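Local coordinates for protein CobC (Shigella flexneri 2a, PDB 6NRU) that probably removes the phosphate from alpha-ribazole 5'-phosphate and adenosylcobalamin 5'-phosphate in the assembly of the nucleotide loop of vitamin B12, at residues Y22-A26 and L82-F86; S56-A61 and I149-Q153; N111-H115 and A168-W172. All blocks are in the same frame, centred on the assembly; numbering follows the deposited sequence.

In the fold
Interactions 1 and 2 lie side by side around the active site and touch each other. Gly24 O of the first meets Arg60 NH1 of the second, and Asn83 OD1 meets Glu57 N. Interaction 2 is buried and joins the turn between strand 52-55 and helix 59-69 to the end of strand 146-151. Its chemistry is polar, built on Ser56, Arg60 and His152. Interaction 1 is partly buried and joins two loops, mixing backbone oxygens with a histidine-phenylalanine ring pair. Interaction 3 is a surface contact about 21 Å from interaction 2, centre to centre, though Gln153 NE2 packs on Trp172 CZ3. It has no direct hydrogen bond and rests on tryptophan packing and one water.

Interaction 1. Residues Y22-A26 and L82-F86; sequences YSGHA and LNEMF
The backbone of Gly24 runs past that of Met85, with Gly24 CA 3.2 Å from Met85 O in a CA-H...O contact. The CA atoms of the two loops come closest at Gly24 CA and Phe86 CA, 5.0 Å apart. Residues 23-26 form a type II' beta turn. Gly24 takes its second position, where a positive phi favours glycine. The side chain of Glu84 packs against this glycine, and Glu84 CG lies 3.7 Å from Gly24 CA.

His25 reaches over to the other loop. Its NE2 gives a weak hydrogen bond to Glu84 O, 2.7 Å long but bent, with an N-H...O angle of 125°. The oxygen sits at the ring edge, near the ring plane. Asn83 CB also borders NE2, while the amide oxygen of Asn83 is turned to the backbone N of Glu57.

The 82-86 loop belongs to the histidine phosphatase fold (branch 1). Glu84 is the likely proton donor/acceptor, and its side chain lies about 5 Å from that of His11, the probable phosphohistidine. Its CG is placed anti to the backbone N (chi1 -176°), and the chain then bends at the next bond. The carboxylate thus curls back toward its own loop. OE1 takes the N-H of Met85, here selenomethionine, at 2.8 Å on the anti side of the carboxylate.

Phe86 covers one face of the His25 ring. Its CB stands over the ring centre, with CB to the His25 centroid 3.8 Å, a CH-pi contact. The Phe86 ring follows with its edge toward the same imidazole. The centroids of the Phe86 and His25 rings are 5.2 Å apart and the planes make 57°, an edge-to-face pair. Outside the two loops, His25 N is bonded to Glu91 OE2 and Gly24 O to Arg60 NH1.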
loop_
_atom_site.group_PDB
_atom_site.type_symbol
_atom_site.label_atom_id
_atom_site.label_comp_id
_atom_site.label_asym_id
_atom_site.label_seq_id
_atom_site.Cartn_x
_atom_site.Cartn_y
_atom_site.Cartn_z
ATOM N N TYR A 22 9.757 7.493 9.717
ATOM C CA TYR A 22 9.268 7.609 8.352
ATOM C C TYR A 22 9.955 6.563 7.488
ATOM O O TYR A 22 11.180 6.414 7.538
ATOM C CB TYR A 22 9.533 9.012 7.813
ATOM C CG TYR A 22 8.597 10.056 8.373
ATOM C CD1 TYR A 22 7.428 10.394 7.703
ATOM C CD2 TYR A 22 8.874 10.696 9.576
ATOM C CE1 TYR A 22 6.566 11.345 8.208
ATOM C CE2 TYR A 22 8.016 11.650 10.091
ATOM C CZ TYR A 22 6.864 11.970 9.403
ATOM O OH TYR A 22 6.002 12.917 9.907
ATOM N N SER A 23 9.168 5.824 6.707
ATOM C CA SER A 23 9.716 4.707 5.944
ATOM C C SER A 23 10.113 5.133 4.533
ATOM O O SER A 23 11.299 5.131 4.184
ATOM C CB SER A 23 8.704 3.559 5.900
ATOM O OG SER A 23 9.371 2.313 5.819
ATOM N N GLY A 24 9.130 5.499 3.715
ATOM C CA GLY A 24 9.438 5.937 2.365
ATOM C C GLY A 24 10.025 4.816 1.535
ATOM O O GLY A 24 9.646 3.646 1.659
ATOM N N HIS A 25 10.973 5.174 0.676
ATOM C CA HIS A 25 11.605 4.206 -0.204
ATOM C C HIS A 25 12.740 3.443 0.465
ATOM O O HIS A 25 13.296 2.530 -0.155
ATOM C CB HIS A 25 12.123 4.913 -1.458
ATOM C CG HIS A 25 11.049 5.258 -2.443
ATOM N ND1 HIS A 25 11.293 5.398 -3.792
ATOM C CD2 HIS A 25 9.725 5.487 -2.274
ATOM C CE1 HIS A 25 10.165 5.698 -4.412
ATOM N NE2 HIS A 25 9.199 5.759 -3.512
ATOM N N ALA A 26 13.086 3.780 1.705
ATOM C CA ALA A 26 14.225 3.153 2.359
ATOM C C ALA A 26 13.973 1.660 2.562
ATOM O O ALA A 26 12.843 1.254 2.848
ATOM C CB ALA A 26 14.502 3.824 3.703
ATOM N N LEU A 82 2.817 1.691 -7.396
ATOM C CA LEU A 82 2.411 1.159 -6.102
ATOM C C LEU A 82 3.418 1.446 -4.998
ATOM O O LEU A 82 3.191 1.034 -3.854
ATOM C CB LEU A 82 2.183 -0.354 -6.203
ATOM C CG LEU A 82 0.976 -0.808 -7.029
ATOM C CD1 LEU A 82 0.960 -2.318 -7.205
ATOM C CD2 LEU A 82 -0.319 -0.330 -6.392
ATOM N N ASN A 83 4.511 2.141 -5.304
ATOM C CA ASN A 83 5.542 2.408 -4.315
ATOM C C ASN A 83 5.048 3.359 -3.236
ATOM O O ASN A 83 4.164 4.190 -3.460
ATOM C CB ASN A 83 6.779 3.013 -4.974
ATOM C CG ASN A 83 7.544 2.015 -5.795
ATOM O OD1 ASN A 83 7.287 0.814 -5.726
ATOM N ND2 ASN A 83 8.499 2.500 -6.580
ATOM N N GLU A 84 5.646 3.236 -2.054
ATOM C CA GLU A 84 5.439 4.217 -1.002
ATOM C C GLU A 84 5.888 5.592 -1.484
ATOM O O GLU A 84 6.715 5.719 -2.392
ATOM C CB GLU A 84 6.213 3.805 0.255
ATOM C CG GLU A 84 6.015 4.694 1.477
ATOM C CD GLU A 84 4.559 4.844 1.869
ATOM O OE1 GLU A 84 3.897 5.780 1.374
ATOM O OE2 GLU A 84 4.076 4.025 2.677
HETATM N N MSE A 85 5.309 6.630 -0.888
HETATM C CA MSE A 85 5.739 7.994 -1.143
HETATM C C MSE A 85 7.220 8.134 -0.824
HETATM O O MSE A 85 7.705 7.549 0.144
HETATM C CB MSE A 85 4.921 8.973 -0.307
HETATM C CG MSE A 85 4.826 10.366 -0.890
HETATM SE SE MSE A 85 3.650 11.505 0.169
HETATM C CE MSE A 85 4.991 12.338 1.310
ATOM N N PHE A 86 7.943 8.898 -1.639
ATOM C CA PHE A 86 9.369 9.123 -1.426
ATOM C C PHE A 86 9.549 10.347 -0.531
ATOM O O PHE A 86 9.284 11.478 -0.951
ATOM C CB PHE A 86 10.093 9.301 -2.757
ATOM C CG PHE A 86 11.545 9.636 -2.609
ATOM C CD1 PHE A 86 12.400 8.780 -1.933
ATOM C CD2 PHE A 86 12.058 10.807 -3.136
ATOM C CE1 PHE A 86 13.736 9.084 -1.790
ATOM C CE2 PHE A 86 13.396 11.116 -2.996
ATOM C CZ PHE A 86 14.235 10.254 -2.322
#

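Interaction 2. Residues S56-A61 and I149-Q153; sequences SELERA and IVSHQ. With SO4 (sulfate ion), chain N.
Ser56 and His152 meet at the C-terminal ends of two adjacent parallel strands, where the histidine phosphatase fold places its active site. Ser56 N donates to Val150 O at 3.1 Å. This bond continues the pairing of strands 52-55 and 146-151.

Ser56 OG has two partners. It shares a hydrogen bond with His152 NE2 at 3.0 Å, near the imidazole plane, and either atom could be the donor. It also accepts a weak bond from Leu58 N. Leu58 is the N-cap of helix 59-69, and its O accepts Ala61 N at 2.9 Å.

Arg60 crosses the CE1-ND1 side of the imidazole. Its CG sits between the backbone N and the carbonyl carbon (chi1 67°), and further bends carry the guanidinium past the ring. The planes are 75° apart, so the edge of His152 faces the flat of Arg60, with His152 CE1 3.5 Å from Arg60 NE. Arg60 NH1 is bonded to Gly24 O, and Arg60 NH2 gives a bond to sulfate O4 at 3.3 Å. Arg10 and Asn17 also bind this sulfate. The ion probably comes from the crystallisation liquor, but its site, bounded by Arg10, Asn17 and Arg60, is consistent with the phosphate pocket of the family.

Ser151 OG is taken up by Leu82 O. Leu58 packs on the imidazole, with its CD1 3.6 Å from His152 CE1. The apolar pair of the contact is Ala61 CB and Val150 CG1, 4.2 Å apart.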
loop_
_atom_site.group_PDB
_atom_site.type_symbol
_atom_site.label_atom_id
_atom_site.label_comp_id
_atom_site.label_asym_id
_atom_site.label_seq_id
_atom_site.Cartn_x
_atom_site.Cartn_y
_atom_site.Cartn_z
ATOM N N SER A 56 4.488 -3.492 -5.243
ATOM C CA SER A 56 5.364 -2.334 -5.278
ATOM C C SER A 56 6.818 -2.780 -5.409
ATOM O O SER A 56 7.166 -3.938 -5.161
ATOM C CB SER A 56 5.178 -1.478 -4.025
ATOM O OG SER A 56 6.177 -1.752 -3.062
ATOM N N GLU A 57 7.673 -1.837 -5.815
ATOM C CA GLU A 57 9.089 -2.148 -5.992
ATOM C C GLU A 57 9.783 -2.416 -4.664
ATOM O O GLU A 57 10.728 -3.212 -4.613
ATOM C CB GLU A 57 9.803 -1.004 -6.712
ATOM C CG GLU A 57 9.261 -0.663 -8.081
ATOM C CD GLU A 57 10.073 0.421 -8.761
ATOM O OE1 GLU A 57 10.654 1.269 -8.049
ATOM O OE2 GLU A 57 10.139 0.421 -10.006
ATOM N N LEU A 58 9.339 -1.760 -3.591
ATOM C CA LEU A 58 10.054 -1.821 -2.324
ATOM C C LEU A 58 10.044 -3.238 -1.768
ATOM O O LEU A 58 9.020 -3.927 -1.787
ATOM C CB LEU A 58 9.437 -0.842 -1.328
ATOM C CG LEU A 58 9.299 0.590 -1.851
ATOM C CD1 LEU A 58 8.822 1.511 -0.752
ATOM C CD2 LEU A 58 10.617 1.084 -2.423
ATOM N N GLU A 59 11.204 -3.672 -1.266
ATOM C CA GLU A 59 11.396 -5.086 -0.960
ATOM C C GLU A 59 10.513 -5.553 0.189
ATOM O O GLU A 59 10.163 -6.736 0.249
ATOM C CB GLU A 59 12.867 -5.362 -0.653
ATOM C CG GLU A 59 13.325 -6.737 -1.109
ATOM C CD GLU A 59 13.209 -6.912 -2.609
ATOM O OE1 GLU A 59 12.924 -8.045 -3.052
ATOM O OE2 GLU A 59 13.406 -5.920 -3.343
ATOM N N ARG A 60 10.136 -4.656 1.103
ATOM C CA ARG A 60 9.231 -5.061 2.172
ATOM C C ARG A 60 7.894 -5.531 1.613
ATOM O O ARG A 60 7.252 -6.413 2.197
ATOM C CB ARG A 60 9.028 -3.917 3.168
ATOM C CG ARG A 60 8.282 -2.711 2.623
ATOM C CD ARG A 60 8.912 -1.426 3.124
ATOM N NE ARG A 60 7.920 -0.391 3.401
ATOM C CZ ARG A 60 8.109 0.902 3.160
ATOM N NH1 ARG A 60 9.254 1.318 2.632
ATOM N NH2 ARG A 60 7.156 1.780 3.445
ATOM N N ALA A 61 7.470 -4.968 0.477
ATOM C CA ALA A 61 6.257 -5.431 -0.182
ATOM C C ALA A 61 6.499 -6.732 -0.934
ATOM O O ALA A 61 5.646 -7.626 -0.927
ATOM C CB ALA A 61 5.733 -4.354 -1.130
ATOM N N ILE A 149 -3.053 -7.151 -4.818
ATOM C CA ILE A 149 -2.205 -5.965 -4.793
ATOM C C ILE A 149 -1.477 -5.925 -3.457
ATOM O O ILE A 149 -2.114 -5.867 -2.397
ATOM C CB ILE A 149 -3.015 -4.680 -5.013
ATOM C CG1 ILE A 149 -3.653 -4.693 -6.400
ATOM C CG2 ILE A 149 -2.129 -3.456 -4.830
ATOM C CD1 ILE A 149 -4.320 -3.391 -6.770
ATOM N N VAL A 150 -0.149 -5.954 -3.507
ATOM C CA VAL A 150 0.698 -5.864 -2.322
ATOM C C VAL A 150 1.375 -4.501 -2.355
ATOM O O VAL A 150 2.218 -4.235 -3.222
ATOM C CB VAL A 150 1.734 -6.995 -2.267
ATOM C CG1 VAL A 150 2.461 -6.982 -0.931
ATOM C CG2 VAL A 150 1.068 -8.345 -2.510
ATOM N N SER A 151 1.011 -3.633 -1.412
ATOM C CA SER A 151 1.520 -2.269 -1.419
ATOM C C SER A 151 1.637 -1.709 -0.006
ATOM O O SER A 151 1.968 -2.440 0.935
ATOM C CB SER A 151 0.623 -1.371 -2.274
ATOM O OG SER A 151 1.254 -0.132 -2.549
ATOM N N HIS A 152 1.356 -0.417 0.149
ATOM C CA HIS A 152 1.603 0.309 1.385
ATOM C C HIS A 152 0.332 1.008 1.844
ATOM O O HIS A 152 -0.671 1.068 1.127
ATOM C CB HIS A 152 2.737 1.324 1.203
ATOM C CG HIS A 152 3.962 0.743 0.574
ATOM N ND1 HIS A 152 5.014 0.250 1.314
ATOM C CD2 HIS A 152 4.297 0.560 -0.725
ATOM C CE1 HIS A 152 5.948 -0.206 0.498
ATOM N NE2 HIS A 152 5.538 -0.029 -0.746
ATOM N N GLN A 153 0.398 1.551 3.060
ATOM C CA GLN A 153 -0.780 2.143 3.686
ATOM C C GLN A 153 -1.286 3.348 2.898
ATOM O O GLN A 153 -2.487 3.472 2.635
ATOM C CB GLN A 153 -0.451 2.534 5.128
ATOM C CG GLN A 153 -1.631 2.476 6.077
ATOM C CD GLN A 153 -2.665 3.534 5.769
ATOM O OE1 GLN A 153 -3.864 3.257 5.738
ATOM N NE2 GLN A 153 -2.203 4.759 5.526
HETATM S S SO4 N . 4.291 2.479 6.780
HETATM O O1 SO4 N . 4.018 3.732 6.081
HETATM O O2 SO4 N . 5.075 2.755 7.980
HETATM O O3 SO4 N . 3.031 1.846 7.156
HETATM O O4 SO4 N . 5.038 1.580 5.904
#

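Interaction 3. Residues N111-H115 and A168-W172; sequences NDWQH and AESMW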
loop_
_atom_site.group_PDB
_atom_site.type_symbol
_atom_site.label_atom_id
_atom_site.label_comp_id
_atom_site.label_asym_id
_atom_site.label_seq_id
_atom_site.Cartn_x
_atom_site.Cartn_y
_atom_site.Cartn_z
ATOM N N ASN A 111 1.677 21.064 8.837
ATOM C CA ASN A 111 0.547 21.981 8.760
ATOM C C ASN A 111 -0.140 21.981 7.398
ATOM O O ASN A 111 -1.217 22.573 7.268
ATOM C CB ASN A 111 0.998 23.408 9.102
ATOM C CG ASN A 111 1.470 23.546 10.542
ATOM O OD1 ASN A 111 1.245 22.665 11.373
ATOM N ND2 ASN A 111 2.128 24.659 10.841
ATOM N N ASP A 112 0.442 21.332 6.387
ATOM C CA ASP A 112 -0.115 21.320 5.039
ATOM C C ASP A 112 0.438 20.092 4.315
ATOM O O ASP A 112 1.197 20.190 3.353
ATOM C CB ASP A 112 0.213 22.606 4.275
ATOM C CG ASP A 112 -0.565 22.729 2.977
ATOM O OD1 ASP A 112 -1.465 21.896 2.731
ATOM O OD2 ASP A 112 -0.270 23.663 2.199
ATOM N N TRP A 113 0.032 18.907 4.782
ATOM C CA TRP A 113 0.550 17.658 4.236
ATOM C C TRP A 113 0.149 17.436 2.784
ATOM O O TRP A 113 0.777 16.623 2.099
ATOM C CB TRP A 113 0.069 16.476 5.079
ATOM C CG TRP A 113 -1.397 16.237 4.950
ATOM C CD1 TRP A 113 -2.388 16.797 5.702
ATOM C CD2 TRP A 113 -2.047 15.392 3.996
ATOM N NE1 TRP A 113 -3.615 16.345 5.280
ATOM C CE2 TRP A 113 -3.432 15.481 4.232
ATOM C CE3 TRP A 113 -1.591 14.566 2.965
ATOM C CZ2 TRP A 113 -4.365 14.773 3.476
ATOM C CZ3 TRP A 113 -2.520 13.864 2.217
ATOM C CH2 TRP A 113 -3.889 13.972 2.476
ATOM N N GLN A 114 -0.876 18.130 2.298
ATOM C CA GLN A 114 -1.368 17.864 0.956
ATOM C C GLN A 114 -0.565 18.568 -0.126
ATOM O O GLN A 114 -0.624 18.147 -1.285
ATOM C CB GLN A 114 -2.831 18.277 0.840
ATOM C CG GLN A 114 -3.639 17.362 -0.046
ATOM C CD GLN A 114 -5.083 17.304 0.374
ATOM O OE1 GLN A 114 -5.461 17.857 1.406
ATOM N NE2 GLN A 114 -5.904 16.631 -0.421
ATOM N N HIS A 115 0.089 19.664 0.238
ATOM C CA HIS A 115 0.875 20.439 -0.703
ATOM C C HIS A 115 2.353 20.660 -0.420
ATOM O O HIS A 115 3.105 20.965 -1.319
ATOM C CB HIS A 115 0.193 21.775 -0.937
ATOM C CG HIS A 115 -1.233 21.650 -1.355
ATOM N ND1 HIS A 115 -2.273 21.673 -0.460
ATOM C CD2 HIS A 115 -1.787 21.506 -2.575
ATOM C CE1 HIS A 115 -3.408 21.540 -1.111
ATOM N NE2 HIS A 115 -3.141 21.444 -2.397
ATOM N N ALA A 168 -8.722 12.993 -2.869
ATOM C CA ALA A 168 -7.534 12.358 -2.310
ATOM C C ALA A 168 -7.414 12.594 -0.811
ATOM O O ALA A 168 -6.810 11.781 -0.104
ATOM C CB ALA A 168 -6.285 12.861 -3.030
ATOM N N GLU A 169 -7.989 13.689 -0.307
ATOM C CA GLU A 169 -7.848 14.023 1.107
ATOM C C GLU A 169 -8.528 12.992 1.999
ATOM O O GLU A 169 -8.033 12.678 3.089
ATOM C CB GLU A 169 -8.420 15.416 1.374
ATOM C CG GLU A 169 -8.652 15.723 2.845
ATOM C CD GLU A 169 -9.056 17.165 3.089
ATOM O OE1 GLU A 169 -9.769 17.741 2.239
ATOM O OE2 GLU A 169 -8.662 17.724 4.136
ATOM N N SER A 170 -9.660 12.449 1.556
ATOM C CA SER A 170 -10.438 11.511 2.354
ATOM C C SER A 170 -9.880 10.092 2.328
ATOM O O SER A 170 -10.616 9.146 2.630
ATOM C CB SER A 170 -11.893 11.509 1.884
ATOM O OG SER A 170 -11.976 11.164 0.516
HETATM N N MSE A 171 -8.609 9.919 1.978
HETATM C CA MSE A 171 -7.972 8.610 2.030
HETATM C C MSE A 171 -7.872 8.120 3.464
HETATM O O MSE A 171 -7.741 6.925 3.714
HETATM C CB MSE A 171 -6.580 8.663 1.408
HETATM C CG MSE A 171 -5.675 9.693 2.053
HETATM SE SE MSE A 171 -3.897 9.717 1.271
HETATM C CE MSE A 171 -3.080 8.243 2.257
ATOM N N TRP A 172 -7.933 9.058 4.406
ATOM C CA TRP A 172 -7.733 8.754 5.815
ATOM C C TRP A 172 -8.979 8.214 6.498
ATOM O O TRP A 172 -8.932 7.938 7.702
ATOM C CB TRP A 172 -7.235 10.002 6.544
ATOM C CG TRP A 172 -5.972 10.524 5.953
ATOM C CD1 TRP A 172 -5.827 11.640 5.184
ATOM C CD2 TRP A 172 -4.668 9.938 6.062
ATOM N NE1 TRP A 172 -4.512 11.792 4.816
ATOM C CE2 TRP A 172 -3.781 10.760 5.342
ATOM C CE3 TRP A 172 -4.167 8.802 6.702
ATOM C CZ2 TRP A 172 -2.420 10.482 5.245
ATOM C CZ3 TRP A 172 -2.816 8.526 6.604
ATOM C CH2 TRP A 172 -1.959 9.363 5.882
HETATM O O HOH W 1 -6.773 16.661 5.460
#
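Trp113 holds CG between its backbone N and carbonyl carbon (chi1 69°), while Trp172 holds CG anti to its carbonyl carbon (chi1 -58°), and these turns bring the two indoles together. The edge of Trp172 meets one face of Trp113 in an offset edge-to-face pair. The planes are 83° apart, and the centroids of the Trp113 six-membered ring and the Trp172 five-membered ring are 4.8 Å apart. Trp172 NE1 does the touching, 3.3 Å from Trp113 CH2 and toward the rim of the ring. Gln114 CB lies over the opposite face.

The contact joins the loop between helices 103-111 and 124-136 to the loop that follows helix 153-163, at the surface of the histidine phosphatase domain. Phe124 adds a further edge-to-face contact to Trp113. Met171, as selenomethionine, makes an oblique Met-aromatic contact, with SE 4.4 Å from Trp113 CH2.

The polar link is indirect. A water lies in the plane of Trp113, accepts from its NE1 at 3.2 Å and donates to Glu169 OE2. Gln114 runs across Glu169, and its NE2 packs 3.3 Å from Glu169 CB.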